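PDB 4DY0: glia-derived nexin from Homo sapiens, which inhibits serine proteases such as thrombin, trypsin and urokinase, binds heparin, and promotes neurite extension by blocking thrombin. Local coordinates for residues V66-N77 and T109-C117. Sequence-based numbering, arbitrary orientation.
Sequences VNGVGKILKKIN and TRNKDVFQC. With SGN (2-deoxy-6-O-sulfo-2-(sulfoamino)-alpha-D-glucopyranose), chain C.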
loop_
_atom_site.group_PDB
_atom_site.type_symbol
_atom_site.label_atom_id
_atom_site.label_comp_id
_atom_site.label_asym_id
_atom_site.label_seq_id
_atom_site.Cartn_x
_atom_site.Cartn_y
_atom_site.Cartn_z
ATOM N N VAL A 66 -18.775 -5.662 6.431
ATOM C CA VAL A 66 -17.932 -5.766 7.616
ATOM C C VAL A 66 -18.655 -6.496 8.746
ATOM O O VAL A 66 -18.065 -7.337 9.422
ATOM C CB VAL A 66 -17.457 -4.391 8.103
ATOM C CG1 VAL A 66 -16.666 -4.538 9.392
ATOM C CG2 VAL A 66 -16.611 -3.725 7.038
ATOM N N ASN A 67 -19.929 -6.169 8.947
ATOM C CA ASN A 67 -20.760 -6.880 9.914
ATOM C C ASN A 67 -20.868 -8.347 9.529
ATOM O O ASN A 67 -21.433 -8.676 8.488
ATOM C CB ASN A 67 -22.166 -6.276 9.976
ATOM C CG ASN A 67 -22.213 -4.967 10.737
ATOM O OD1 ASN A 67 -21.182 -4.379 11.058
ATOM N ND2 ASN A 67 -23.422 -4.500 11.026
ATOM N N GLY A 68 -20.326 -9.228 10.360
ATOM C CA GLY A 68 -20.386 -10.654 10.072
ATOM C C GLY A 68 -19.112 -11.191 9.454
ATOM O O GLY A 68 -19.021 -12.371 9.122
ATOM N N VAL A 69 -18.125 -10.321 9.290
ATOM C CA VAL A 69 -16.799 -10.755 8.870
ATOM C C VAL A 69 -15.744 -10.039 9.704
ATOM O O VAL A 69 -14.558 -10.347 9.624
ATOM C CB VAL A 69 -16.573 -10.514 7.362
ATOM C CG1 VAL A 69 -15.091 -10.462 7.043
ATOM C CG2 VAL A 69 -17.255 -11.602 6.549
ATOM N N GLY A 70 -16.197 -9.097 10.524
ATOM C CA GLY A 70 -15.308 -8.292 11.359
ATOM C C GLY A 70 -14.235 -9.075 12.094
ATOM O O GLY A 70 -13.055 -8.725 12.037
ATOM N N LYS A 71 -14.643 -10.134 12.788
ATOM C CA LYS A 71 -13.705 -10.973 13.535
ATOM C C LYS A 71 -12.576 -11.494 12.645
ATOM O O LYS A 71 -11.414 -11.523 13.055
ATOM C CB LYS A 71 -14.439 -12.136 14.215
ATOM N N ILE A 72 -12.919 -11.899 11.424
ATOM C CA ILE A 72 -11.922 -12.365 10.463
ATOM C C ILE A 72 -11.006 -11.220 10.027
ATOM O O ILE A 72 -9.782 -11.342 10.059
ATOM C CB ILE A 72 -12.581 -13.006 9.227
ATOM C CG1 ILE A 72 -13.565 -14.101 9.657
ATOM C CG2 ILE A 72 -11.528 -13.582 8.302
ATOM C CD1 ILE A 72 -14.174 -14.871 8.499
ATOM N N LEU A 73 -11.608 -10.108 9.622
ATOM C CA LEU A 73 -10.851 -8.909 9.282
ATOM C C LEU A 73 -9.886 -8.553 10.404
ATOM O O LEU A 73 -8.716 -8.259 10.162
ATOM C CB LEU A 73 -11.801 -7.737 9.044
ATOM C CG LEU A 73 -12.230 -7.411 7.613
ATOM C CD1 LEU A 73 -12.004 -8.582 6.674
ATOM C CD2 LEU A 73 -13.682 -6.934 7.587
ATOM N N LYS A 74 -10.391 -8.580 11.632
ATOM C CA LYS A 74 -9.592 -8.236 12.800
ATOM C C LYS A 74 -8.399 -9.176 12.956
ATOM O O LYS A 74 -7.271 -8.729 13.163
ATOM C CB LYS A 74 -10.457 -8.273 14.063
ATOM C CG LYS A 74 -9.739 -7.812 15.313
ATOM C CD LYS A 74 -10.559 -8.090 16.554
ATOM C CE LYS A 74 -9.763 -7.782 17.811
ATOM N NZ LYS A 74 -10.427 -8.325 19.023
ATOM N N LYS A 75 -8.659 -10.477 12.858
ATOM C CA LYS A 75 -7.614 -11.489 12.996
ATOM C C LYS A 75 -6.507 -11.262 11.970
ATOM O O LYS A 75 -5.318 -11.368 12.285
ATOM C CB LYS A 75 -8.208 -12.894 12.837
ATOM C CG LYS A 75 -7.318 -14.022 13.341
ATOM N N ILE A 76 -6.904 -10.941 10.742
ATOM C CA ILE A 76 -5.944 -10.677 9.679
ATOM C C ILE A 76 -5.123 -9.428 9.985
ATOM O O ILE A 76 -3.894 -9.434 9.873
ATOM C CB ILE A 76 -6.646 -10.527 8.312
ATOM C CG1 ILE A 76 -7.288 -11.851 7.901
ATOM C CG2 ILE A 76 -5.663 -10.052 7.253
ATOM C CD1 ILE A 76 -8.113 -11.764 6.646
ATOM N N ASN A 77 -5.808 -8.363 10.385
ATOM C CA ASN A 77 -5.154 -7.095 10.691
ATOM C C ASN A 77 -4.122 -7.179 11.818
ATOM O O ASN A 77 -3.027 -6.628 11.706
ATOM C CB ASN A 77 -6.194 -6.019 11.003
ATOM C CG ASN A 77 -6.870 -5.486 9.755
ATOM O OD1 ASN A 77 -6.267 -5.449 8.680
ATOM N ND2 ASN A 77 -8.124 -5.065 9.891
ATOM N N THR A 109 -16.060 2.228 18.547
ATOM C CA THR A 109 -15.659 0.945 19.108
ATOM C C THR A 109 -15.230 -0.045 18.036
ATOM O O THR A 109 -14.115 -0.566 18.073
ATOM C CB THR A 109 -16.813 0.322 19.907
ATOM O OG1 THR A 109 -17.227 1.233 20.931
ATOM C CG2 THR A 109 -16.377 -0.992 20.539
ATOM N N ARG A 110 -16.129 -0.307 17.090
ATOM C CA ARG A 110 -15.863 -1.261 16.017
ATOM C C ARG A 110 -14.594 -0.915 15.248
ATOM O O ARG A 110 -13.814 -1.799 14.899
ATOM C CB ARG A 110 -17.059 -1.353 15.060
ATOM C CG ARG A 110 -18.318 -1.947 15.687
ATOM C CD ARG A 110 -18.217 -3.462 15.814
ATOM N NE ARG A 110 -18.483 -4.141 14.546
ATOM C CZ ARG A 110 -18.221 -5.425 14.313
ATOM N NH1 ARG A 110 -17.671 -6.178 15.258
ATOM N NH2 ARG A 110 -18.500 -5.956 13.128
ATOM N N ASN A 111 -14.385 0.373 14.985
ATOM C CA ASN A 111 -13.193 0.805 14.253
ATOM C C ASN A 111 -11.899 0.519 15.014
ATOM O O ASN A 111 -10.914 0.067 14.427
ATOM C CB ASN A 111 -13.285 2.283 13.857
ATOM C CG ASN A 111 -13.743 2.473 12.418
ATOM O OD1 ASN A 111 -13.202 1.859 11.499
ATOM N ND2 ASN A 111 -14.738 3.336 12.216
ATOM N N LYS A 112 -11.909 0.773 16.319
ATOM C CA LYS A 112 -10.742 0.501 17.147
ATOM C C LYS A 112 -10.482 -0.996 17.182
ATOM O O LYS A 112 -9.347 -1.447 17.028
ATOM C CB LYS A 112 -10.946 1.035 18.567
ATOM C CG LYS A 112 -9.730 0.880 19.478
ATOM N N ASP A 113 -11.547 -1.766 17.366
ATOM C CA ASP A 113 -11.438 -3.214 17.494
ATOM C C ASP A 113 -10.974 -3.887 16.198
ATOM O O ASP A 113 -9.987 -4.619 16.187
ATOM C CB ASP A 113 -12.779 -3.801 17.945
ATOM C CG ASP A 113 -12.704 -5.291 18.221
ATOM O OD1 ASP A 113 -13.593 -6.028 17.737
ATOM O OD2 ASP A 113 -11.761 -5.726 18.920
ATOM N N VAL A 114 -11.684 -3.626 15.105
ATOM C CA VAL A 114 -11.447 -4.341 13.853
ATOM C C VAL A 114 -10.285 -3.803 13.013
ATOM O O VAL A 114 -9.540 -4.581 12.416
ATOM C CB VAL A 114 -12.716 -4.380 12.981
ATOM C CG1 VAL A 114 -12.413 -5.004 11.625
ATOM C CG2 VAL A 114 -13.827 -5.135 13.692
ATOM N N PHE A 115 -10.136 -2.482 12.962
ATOM C CA PHE A 115 -9.178 -1.861 12.043
ATOM C C PHE A 115 -8.074 -1.071 12.740
ATOM O O PHE A 115 -7.301 -0.368 12.082
ATOM C CB PHE A 115 -9.901 -0.953 11.038
ATOM C CG PHE A 115 -10.911 -1.669 10.187
ATOM C CD1 PHE A 115 -10.502 -2.554 9.200
ATOM C CD2 PHE A 115 -12.267 -1.457 10.369
ATOM C CE1 PHE A 115 -11.426 -3.218 8.414
ATOM C CE2 PHE A 115 -13.200 -2.118 9.585
ATOM C CZ PHE A 115 -12.779 -3.000 8.606
ATOM N N GLN A 116 -7.993 -1.195 14.063
ATOM C CA GLN A 116 -7.059 -0.392 14.849
ATOM C C GLN A 116 -7.108 1.043 14.345
ATOM O O GLN A 116 -6.079 1.682 14.134
ATOM C CB GLN A 116 -5.633 -0.945 14.760
ATOM C CG GLN A 116 -5.517 -2.433 15.039
ATOM C CD GLN A 116 -6.067 -3.284 13.906
ATOM O OE1 GLN A 116 -6.587 -4.378 14.131
ATOM N NE2 GLN A 116 -5.957 -2.782 12.678
ATOM N N CYS A 117 -8.326 1.531 14.140
ATOM C CA CYS A 117 -8.550 2.865 13.617
ATOM C C CYS A 117 -9.051 3.783 14.718
ATOM O O CYS A 117 -9.990 3.451 15.445
ATOM C CB CYS A 117 -9.572 2.820 12.483
ATOM S SG CYS A 117 -9.984 4.433 11.776
HETATM C C1 SGN C . -8.403 -13.492 20.907
HETATM C C2 SGN C . -9.273 -13.311 19.665
HETATM C C3 SGN C . -10.753 -13.552 19.999
HETATM C C4 SGN C . -11.163 -12.804 21.271
HETATM C C5 SGN C . -10.163 -13.067 22.392
HETATM C C6 SGN C . -10.892 -13.574 23.642
HETATM N N2 SGN C . -9.071 -11.980 19.067
HETATM O O3 SGN C . -10.988 -14.961 20.166
HETATM O O5 SGN C . -9.200 -14.042 21.964
HETATM O O6 SGN C . -10.389 -14.868 24.001
HETATM S S1 SGN C . -8.524 -12.127 17.513
HETATM O O1S SGN C . -9.342 -11.214 16.595
HETATM O O2S SGN C . -7.048 -11.725 17.440
HETATM O O3S SGN C . -8.676 -13.579 17.052
HETATM S S2 SGN C . -9.359 -15.042 25.126
HETATM O O4S SGN C . -9.702 -16.288 25.942
HETATM O O5S SGN C . -7.959 -15.205 24.525
HETATM O O6S SGN C . -9.381 -13.815 26.042
#
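Asn77 ND2 donates to the backbone O of Val114, 2.9 Å away and nearly straight at 161°, with the acceptor close to the plane of the amide. CG of Asn77 lies anti to the carbonyl carbon (chi1 -77°), which turns the amide toward Val114, while OD1 is hydrogen-bonded to His37 NE2 of helix 36-47, so both ends of the amide are held and its rotation is fixed. Gln116 brings its own amide against Asn77, OE1 lying 3.6 Å from Asn77 CB with the two amide planes almost perpendicular. The helices pass at 50°, their axes 8.5 Å apart, and the backbones come nearest at Lys74 and Val114; at Gly70 a CB would run into Arg110 NH2. Val114 fills the join, CG1 meeting Leu73 CB at 3.8 Å while also sitting over the centre of the Phe115 ring; Leu73 CD2 reaches Phe115 CZ. In this serpin, the pair forms part of the helical layer packed against helix 36-47, and heparin sugars lie against helix 70-77, at Lys74 and Lys75. Lys74, fully extended, runs past Asp113 O to place NZ 2.9 Å from Asp113 OD2, a salt bridge whose hydrogen bond is weak. The Lys74 CD methylene lies 3.4 Å from SGN O1S, a sulfamate oxygen, and the side chain also touches the sulfated iduronate. With an alanine here, the Asp113 carboxylate is likely to lose this charged mate, and the sulfamate the aliphatic chain packed against it.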